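Local coordinates for COG0778: Nitroreductase (Streptococcus pneumoniae, PDB 2B67), which binds flavin mononucleotide and, as a nitroreductase-family oxidoreductase, probably uses reduced nicotinamide cofactor to reduce its substrates, at residues T85-V97 and L108-A120. Numbering follows the deposited sequence. Where two conformers were deposited one is given.
Sequences TDLAKRARKIARV and LQYFMKNLPAEFA. With ACY (acetic acid), chain F.
Leu-87, in the first turn of its helix, lays its CB over one face of the Phe-119 ring, 3.7 Å from the centroid, a CH-pi contact; Leu-115 CD2 lies above the opposite face, displaced toward the ring's edge. Asp-86, the N-cap residue before Leu-87, suits its place because its carboxylate OD1 accepts from Lys-89 N. Ala-88 meets the Pro-116 ring, CB to CB 3.7 Å. Ala-91 is a knob among Phe-111, Leu-115, Pro-116 and Phe-119; its CB lies 3.2 Å from Phe-111 O, and so small a residue suits axes only 7.4 Å apart, running antiparallel at 175°. The Arg-92 chain crosses Met-112, a selenomethionine, at about a right angle: in one of two arginine conformers, Met-112 CE sits over a guanidinium face and Arg-92 NE gives Met-112 O a weak hydrogen bond (3.4 Å, 134°). Ile-94 CG2 stands almost on the normal of the Phe-111 ring, 3.9 Å from its centroid, with Tyr-110 on the other face. Ala-95 CB packs on Phe-111 CB (3.7 Å), Met-112 SE and Leu-108 CD2. The Phe-111 side chain is about 7 Å from bound FMN; beside the flavin, this helical hairpin is joined chiefly by close apolar packing around small alanines, not polar pairing.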
ATOM      1  N   THR A  85      13.984   2.147  -9.150  1.00 12.17           N
ATOM      2  CA  THR A  85      14.130   0.942  -9.922  1.00 13.37           C
ATOM      3  C   THR A  85      15.508   0.293  -9.764  1.00 14.99           C
ATOM      4  O   THR A  85      15.680  -0.843 -10.184  1.00 15.39           O
ATOM      5  CB  THR A  85      13.868   1.160 -11.421  1.00 13.43           C
ATOM      6  OG1 THR A  85      14.900   2.013 -11.946  1.00 12.96           O
ATOM      7  CG2 THR A  85      12.449   1.809 -11.633  1.00 12.21           C
ATOM      8  N   ASP A  86      16.474   1.017  -9.180  1.00 16.50           N
ATOM      9  CA  ASP A  86      17.800   0.463  -8.897  1.00 17.01           C
ATOM     10  C   ASP A  86      17.839   0.043  -7.427  1.00 16.84           C
ATOM     11  O   ASP A  86      18.276   0.795  -6.527  1.00 15.29           O
ATOM     12  CB  ASP A  86      18.926   1.472  -9.208  1.00 17.70           C
ATOM     13  CG  ASP A  86      20.317   0.773  -9.389  1.00 20.36           C
ATOM     14  OD1 ASP A  86      20.519  -0.328  -8.822  1.00 20.96           O
ATOM     15  OD2 ASP A  86      21.195   1.310 -10.118  1.00 22.99           O
ATOM     16  N   LEU A  87      17.359  -1.164  -7.196  1.00 17.35           N
ATOM     17  CA  LEU A  87      17.172  -1.654  -5.854  1.00 17.33           C
ATOM     18  C   LEU A  87      18.511  -1.894  -5.145  1.00 17.92           C
ATOM     19  O   LEU A  87      18.601  -1.736  -3.921  1.00 17.91           O
ATOM     20  CB  LEU A  87      16.302  -2.905  -5.900  1.00 17.24           C
ATOM     21  CG  LEU A  87      14.777  -2.740  -6.092  1.00 17.74           C
ATOM     22  CD1 LEU A  87      14.151  -4.125  -6.135  1.00 16.75           C
ATOM     23  CD2 LEU A  87      14.150  -1.924  -4.932  1.00 16.26           C
ATOM     24  N   ALA A  88      19.546  -2.275  -5.906  1.00 18.14           N
ATOM     25  CA  ALA A  88      20.921  -2.365  -5.370  1.00 17.74           C
ATOM     26  C   ALA A  88      21.390  -0.998  -4.886  1.00 17.25           C
ATOM     27  O   ALA A  88      21.860  -0.852  -3.770  1.00 18.25           O
ATOM     28  CB  ALA A  88      21.910  -2.933  -6.438  1.00 17.83           C
ATOM     29  N   LYS A  89      21.281   0.018  -5.720  1.00 17.10           N
ATOM     30  CA  LYS A  89      21.590   1.379  -5.278  1.00 16.74           C
ATOM     31  C   LYS A  89      20.745   1.870  -4.088  1.00 15.64           C
ATOM     32  O   LYS A  89      21.244   2.623  -3.272  1.00 13.68           O
ATOM     33  CB  LYS A  89      21.467   2.354  -6.423  1.00 17.52           C
ATOM     34  CG  LYS A  89      22.674   2.274  -7.397  1.00 20.89           C
ATOM     35  CD  LYS A  89      22.674   3.481  -8.311  1.00 23.44           C
ATOM     36  CE  LYS A  89      23.535   3.236  -9.556  1.00 27.30           C
ATOM     37  NZ  LYS A  89      24.936   3.603  -9.266  1.00 29.25           N
ATOM     38  N   ARG A  90      19.482   1.437  -4.007  1.00 15.67           N
ATOM     39  CA  ARG A  90      18.586   1.807  -2.897  1.00 15.99           C
ATOM     40  C   ARG A  90      19.086   1.202  -1.586  1.00 17.21           C
ATOM     41  O   ARG A  90      19.143   1.909  -0.569  1.00 18.38           O
ATOM     42  CB  ARG A  90      17.126   1.411  -3.211  1.00 16.57           C
ATOM     43  CG  ARG A  90      16.113   1.509  -2.028  1.00 16.00           C
ATOM     44  CD  ARG A  90      15.977   2.924  -1.397  1.00 14.44           C
ATOM     45  NE  ARG A  90      15.980   4.014  -2.365  1.00 14.50           N
ATOM     46  CZ  ARG A  90      15.490   5.251  -2.192  1.00 14.46           C
ATOM     47  NH1 ARG A  90      14.845   5.638  -1.075  1.00 12.84           N
ATOM     48  NH2 ARG A  90      15.637   6.119  -3.192  1.00 14.78           N
ATOM     49  N   ALA A  91      19.458  -0.087  -1.599  1.00 17.03           N
ATOM     50  CA  ALA A  91      20.028  -0.725  -0.406  1.00 17.44           C
ATOM     51  C   ALA A  91      21.294  -0.003   0.028  1.00 17.68           C
ATOM     52  O   ALA A  91      21.500   0.245   1.220  1.00 17.90           O
ATOM     53  CB  ALA A  91      20.339  -2.204  -0.653  1.00 16.28           C
ATOM     54  N   ARG A  92      22.136   0.344  -0.941  0.50 17.72           N
ATOM     55  CA  ARG A  92      23.423   0.954  -0.638  0.50 18.20           C
ATOM     56  C   ARG A  92      23.226   2.354  -0.073  0.50 18.20           C
ATOM     57  O   ARG A  92      23.944   2.761   0.850  0.50 18.31           O
ATOM     58  CB  ARG A  92      24.314   0.976  -1.877  0.50 18.14           C
ATOM     59  CG  ARG A  92      24.978  -0.358  -2.163  0.50 19.19           C
ATOM     60  CD  ARG A  92      25.887  -0.258  -3.371  0.50 22.31           C
ATOM     61  NE  ARG A  92      27.059  -1.122  -3.239  0.50 25.24           N
ATOM     62  CZ  ARG A  92      28.321  -0.695  -3.219  0.50 27.09           C
ATOM     63  NH1 ARG A  92      28.597   0.609  -3.317  0.50 26.80           N
ATOM     64  NH2 ARG A  92      29.315  -1.577  -3.095  0.50 27.40           N
ATOM     65  N   LYS A  93      22.249   3.075  -0.632  1.00 17.63           N
ATOM     66  CA  LYS A  93      21.825   4.388  -0.129  1.00 17.66           C
ATOM     67  C   LYS A  93      21.444   4.336   1.354  1.00 16.23           C
ATOM     68  O   LYS A  93      21.878   5.160   2.130  1.00 17.21           O
ATOM     69  CB  LYS A  93      20.623   4.901  -0.936  1.00 17.92           C
ATOM     70  CG  LYS A  93      20.243   6.373  -0.637  1.00 19.48           C
ATOM     71  CD  LYS A  93      18.894   6.746  -1.300  1.00 18.16           C
ATOM     72  CE  LYS A  93      18.477   8.181  -0.950  1.00 22.05           C
ATOM     73  NZ  LYS A  93      19.279   9.200  -1.708  1.00 24.45           N
ATOM     74  N   ILE A  94      20.661   3.347   1.756  1.00 15.85           N
ATOM     75  CA  ILE A  94      20.274   3.220   3.151  1.00 16.22           C
ATOM     76  C   ILE A  94      21.543   3.051   4.029  1.00 16.93           C
ATOM     77  O   ILE A  94      21.721   3.766   5.024  1.00 17.54           O
ATOM     78  CB  ILE A  94      19.223   2.100   3.301  1.00 16.90           C
ATOM     79  CG1 ILE A  94      17.862   2.652   2.776  1.00 17.46           C
ATOM     80  CG2 ILE A  94      19.114   1.640   4.746  1.00 16.02           C
ATOM     81  CD1 ILE A  94      17.135   1.726   1.983  1.00 21.66           C
ATOM     82  N   ALA A  95      22.446   2.170   3.618  1.00 16.86           N
ATOM     83  CA  ALA A  95      23.716   1.989   4.340  1.00 18.44           C
ATOM     84  C   ALA A  95      24.542   3.285   4.378  1.00 18.97           C
ATOM     85  O   ALA A  95      25.095   3.665   5.421  1.00 19.98           O
ATOM     86  CB  ALA A  95      24.513   0.838   3.719  1.00 18.12           C
ATOM     87  N   ARG A  96      24.617   3.971   3.257  1.00 19.53           N
ATOM     88  CA  ARG A  96      25.454   5.164   3.155  1.00 21.72           C
ATOM     89  C   ARG A  96      24.904   6.316   4.014  1.00 21.09           C
ATOM     90  O   ARG A  96      25.649   6.942   4.772  1.00 21.78           O
ATOM     91  CB  ARG A  96      25.588   5.581   1.692  1.00 21.61           C
ATOM     92  CG  ARG A  96      26.401   6.840   1.410  1.00 25.25           C
ATOM     93  CD  ARG A  96      26.347   7.196  -0.103  1.00 26.42           C
ATOM     94  NE  ARG A  96      26.758   6.049  -0.943  1.00 34.93           N
ATOM     95  CZ  ARG A  96      25.945   5.368  -1.758  1.00 37.76           C
ATOM     96  NH1 ARG A  96      26.429   4.339  -2.452  1.00 38.80           N
ATOM     97  NH2 ARG A  96      24.662   5.720  -1.894  1.00 35.45           N
ATOM     98  N   VAL A  97      23.592   6.555   3.939  1.00 20.60           N
ATOM     99  CA  VAL A  97      22.968   7.653   4.663  1.00 18.80           C
ATOM    100  C   VAL A  97      22.831   7.303   6.165  1.00 19.89           C
ATOM    101  O   VAL A  97      23.130   8.133   7.028  1.00 19.79           O
ATOM    102  CB  VAL A  97      21.624   8.086   4.004  1.00 18.58           C
ATOM    103  CG1 VAL A  97      20.997   9.297   4.736  1.00 16.57           C
ATOM    104  CG2 VAL A  97      21.820   8.446   2.490  1.00 15.66           C
ATOM    105  N   LEU A 108      25.310  -3.071   7.993  1.00 25.41           N
ATOM    106  CA  LEU A 108      25.898  -2.316   6.895  1.00 26.03           C
ATOM    107  C   LEU A 108      26.315  -3.215   5.703  1.00 26.22           C
ATOM    108  O   LEU A 108      26.132  -2.838   4.552  1.00 25.36           O
ATOM    109  CB  LEU A 108      27.078  -1.462   7.388  1.00 26.36           C
ATOM    110  CG  LEU A 108      26.780  -0.185   8.194  1.00 26.89           C
ATOM    111  CD1 LEU A 108      28.061   0.382   8.806  1.00 27.39           C
ATOM    112  CD2 LEU A 108      26.097   0.878   7.332  1.00 27.30           C
ATOM    113  N   GLN A 109      26.884  -4.389   5.998  1.00 27.22           N
ATOM    114  CA  GLN A 109      27.298  -5.373   4.973  1.00 28.46           C
ATOM    115  C   GLN A 109      26.078  -5.920   4.249  1.00 27.40           C
ATOM    116  O   GLN A 109      26.095  -6.178   3.041  1.00 27.59           O
ATOM    117  CB  GLN A 109      28.049  -6.535   5.648  1.00 29.25           C
ATOM    118  CG  GLN A 109      28.223  -7.790   4.781  1.00 34.24           C
ATOM    119  CD  GLN A 109      29.658  -8.027   4.277  1.00 40.66           C
ATOM    120  OE1 GLN A 109      30.332  -7.111   3.761  1.00 43.01           O
ATOM    121  NE2 GLN A 109      30.129  -9.279   4.425  1.00 42.26           N
ATOM    122  N   TYR A 110      25.016  -6.098   5.016  1.00 26.91           N
ATOM    123  CA  TYR A 110      23.786  -6.602   4.478  1.00 26.85           C
ATOM    124  C   TYR A 110      23.225  -5.635   3.435  1.00 25.24           C
ATOM    125  O   TYR A 110      22.956  -6.044   2.318  1.00 24.45           O
ATOM    126  CB  TYR A 110      22.807  -6.860   5.598  1.00 27.87           C
ATOM    127  CG  TYR A 110      21.418  -7.175   5.129  1.00 30.71           C
ATOM    128  CD1 TYR A 110      20.386  -6.268   5.342  1.00 32.62           C
ATOM    129  CD2 TYR A 110      21.124  -8.395   4.497  1.00 32.18           C
ATOM    130  CE1 TYR A 110      19.089  -6.542   4.944  1.00 33.72           C
ATOM    131  CE2 TYR A 110      19.821  -8.681   4.084  1.00 33.89           C
ATOM    132  CZ  TYR A 110      18.809  -7.746   4.317  1.00 33.44           C
ATOM    133  OH  TYR A 110      17.505  -7.996   3.944  1.00 33.09           O
ATOM    134  N   PHE A 111      23.088  -4.358   3.786  1.00 23.98           N
ATOM    135  CA  PHE A 111      22.608  -3.366   2.820  1.00 23.58           C
ATOM    136  C   PHE A 111      23.619  -3.064   1.694  1.00 24.08           C
ATOM    137  O   PHE A 111      23.222  -2.819   0.551  1.00 23.88           O
ATOM    138  CB  PHE A 111      22.202  -2.074   3.531  1.00 22.65           C
ATOM    139  CG  PHE A 111      20.898  -2.171   4.294  1.00 21.35           C
ATOM    140  CD1 PHE A 111      20.881  -2.059   5.682  1.00 21.45           C
ATOM    141  CD2 PHE A 111      19.690  -2.318   3.624  1.00 19.97           C
ATOM    142  CE1 PHE A 111      19.663  -2.127   6.409  1.00 21.74           C
ATOM    143  CE2 PHE A 111      18.463  -2.386   4.328  1.00 22.19           C
ATOM    144  CZ  PHE A 111      18.445  -2.300   5.725  1.00 22.44           C
HETATM  145  N   MSE A 112      24.912  -3.072   2.022  1.00 23.61           N
HETATM  146  CA  MSE A 112      25.960  -2.808   1.029  1.00 25.01           C
HETATM  147  C   MSE A 112      26.173  -3.952   0.015  1.00 24.08           C
HETATM  148  O   MSE A 112      26.387  -3.685  -1.162  1.00 25.25           O
HETATM  149  CB  MSE A 112      27.299  -2.489   1.708  1.00 25.63           C
HETATM  150  CG  MSE A 112      27.397  -1.088   2.304  1.00 29.90           C
HETATM  151 SE   MSE A 112      26.997   0.371   1.035  0.70 39.78          SE
HETATM  152  CE  MSE A 112      28.472   0.238  -0.113  1.00 33.94           C
ATOM    153  N   LYS A 113      26.089  -5.201   0.469  1.00 23.35           N
ATOM    154  CA  LYS A 113      26.427  -6.367  -0.353  1.00 24.08           C
ATOM    155  C   LYS A 113      25.390  -7.507  -0.411  1.00 23.73           C
ATOM    156  O   LYS A 113      25.052  -8.010  -1.496  1.00 24.02           O
ATOM    157  CB  LYS A 113      27.827  -6.903   0.046  1.00 24.90           C
ATOM    158  CG  LYS A 113      28.947  -6.225  -0.771  1.00 27.11           C
ATOM    159  CD  LYS A 113      30.169  -5.927   0.045  1.00 32.68           C
ATOM    160  CE  LYS A 113      31.165  -5.098  -0.763  1.00 33.95           C
ATOM    161  NZ  LYS A 113      32.283  -4.599   0.133  1.00 38.86           N
ATOM    162  N   ASN A 114      24.888  -7.943   0.732  1.00 23.57           N
ATOM    163  CA  ASN A 114      23.967  -9.070   0.701  1.00 23.94           C
ATOM    164  C   ASN A 114      22.664  -8.746  -0.016  1.00 23.52           C
ATOM    165  O   ASN A 114      22.287  -9.419  -0.996  1.00 22.72           O
ATOM    166  CB  ASN A 114      23.697  -9.605   2.112  1.00 24.24           C
ATOM    167  CG  ASN A 114      24.890 -10.342   2.667  1.00 26.39           C
ATOM    168  OD1 ASN A 114      25.907  -9.731   2.992  1.00 28.18           O
ATOM    169  ND2 ASN A 114      24.791 -11.669   2.731  1.00 28.98           N
ATOM    170  N   LEU A 115      22.003  -7.699   0.458  1.00 22.45           N
ATOM    171  CA  LEU A 115      20.719  -7.347  -0.079  1.00 22.60           C
ATOM    172  C   LEU A 115      20.802  -7.136  -1.601  1.00 21.88           C
ATOM    173  O   LEU A 115      20.050  -7.795  -2.323  1.00 22.21           O
ATOM    174  CB  LEU A 115      20.111  -6.148   0.642  1.00 22.57           C
ATOM    175  CG  LEU A 115      18.609  -6.195   0.911  1.00 24.02           C
ATOM    176  CD1 LEU A 115      18.026  -4.783   1.178  1.00 21.72           C
ATOM    177  CD2 LEU A 115      17.851  -6.928  -0.174  1.00 22.11           C
ATOM    178  N   PRO A 116      21.709  -6.261  -2.092  1.00 22.30           N
ATOM    179  CA  PRO A 116      21.836  -6.076  -3.540  1.00 22.36           C
ATOM    180  C   PRO A 116      22.028  -7.375  -4.316  1.00 22.91           C
ATOM    181  O   PRO A 116      21.534  -7.477  -5.453  1.00 22.64           O
ATOM    182  CB  PRO A 116      23.076  -5.184  -3.681  1.00 22.37           C
ATOM    183  CG  PRO A 116      23.068  -4.391  -2.426  1.00 22.36           C
ATOM    184  CD  PRO A 116      22.633  -5.368  -1.364  1.00 22.44           C
ATOM    185  N   ALA A 117      22.716  -8.351  -3.704  1.00 22.87           N
ATOM    186  CA  ALA A 117      22.972  -9.635  -4.360  1.00 23.31           C
ATOM    187  C   ALA A 117      21.656 -10.389  -4.519  1.00 22.76           C
ATOM    188  O   ALA A 117      21.402 -10.993  -5.571  1.00 23.04           O
ATOM    189  CB  ALA A 117      24.028 -10.481  -3.584  1.00 22.64           C
ATOM    190  N   GLU A 118      20.809 -10.303  -3.497  1.00 22.09           N
ATOM    191  CA  GLU A 118      19.426 -10.808  -3.570  1.00 23.33           C
ATOM    192  C   GLU A 118      18.587 -10.176  -4.657  1.00 22.38           C
ATOM    193  O   GLU A 118      17.878 -10.878  -5.363  1.00 22.40           O
ATOM    194  CB  GLU A 118      18.701 -10.560  -2.270  1.00 23.77           C
ATOM    195  CG  GLU A 118      18.705 -11.731  -1.390  1.00 29.27           C
ATOM    196  CD  GLU A 118      18.675 -11.328   0.045  1.00 34.07           C
ATOM    197  OE1 GLU A 118      17.630 -10.803   0.483  1.00 37.72           O
ATOM    198  OE2 GLU A 118      19.702 -11.530   0.728  1.00 38.89           O
ATOM    199  N   PHE A 119      18.648  -8.843  -4.751  1.00 22.48           N
ATOM    200  CA  PHE A 119      17.882  -8.081  -5.728  1.00 22.00           C
ATOM    201  C   PHE A 119      18.291  -8.422  -7.155  1.00 22.43           C
ATOM    202  O   PHE A 119      17.464  -8.444  -8.066  1.00 22.16           O
ATOM    203  CB  PHE A 119      18.070  -6.582  -5.506  1.00 21.79           C
ATOM    204  CG  PHE A 119      17.296  -6.009  -4.328  1.00 20.00           C
ATOM    205  CD1 PHE A 119      17.844  -4.952  -3.589  1.00 19.52           C
ATOM    206  CD2 PHE A 119      16.043  -6.498  -3.978  1.00 20.39           C
ATOM    207  CE1 PHE A 119      17.146  -4.371  -2.516  1.00 19.66           C
ATOM    208  CE2 PHE A 119      15.325  -5.951  -2.888  1.00 22.42           C
ATOM    209  CZ  PHE A 119      15.881  -4.869  -2.150  1.00 20.08           C
ATOM    210  N   ALA A 120      19.586  -8.658  -7.350  1.00 22.64           N
ATOM    211  CA  ALA A 120      20.116  -9.042  -8.649  1.00 22.80           C
ATOM    212  C   ALA A 120      19.456 -10.291  -9.228  1.00 22.75           C
ATOM    213  O   ALA A 120      19.419 -10.446 -10.447  1.00 23.40           O
ATOM    214  CB  ALA A 120      21.644  -9.231  -8.572  1.00 23.13           C
TER
HETATM  215  C   ACY F 805      18.382  10.019  -5.039  1.00 30.90           C
HETATM  216  O   ACY F 805      17.833  10.832  -5.811  1.00 30.56           O
HETATM  217  OXT ACY F 805      17.828   9.552  -4.020  1.00 31.00           O
HETATM  218  CH3 ACY F 805      19.779   9.579  -5.369  1.00 30.92           C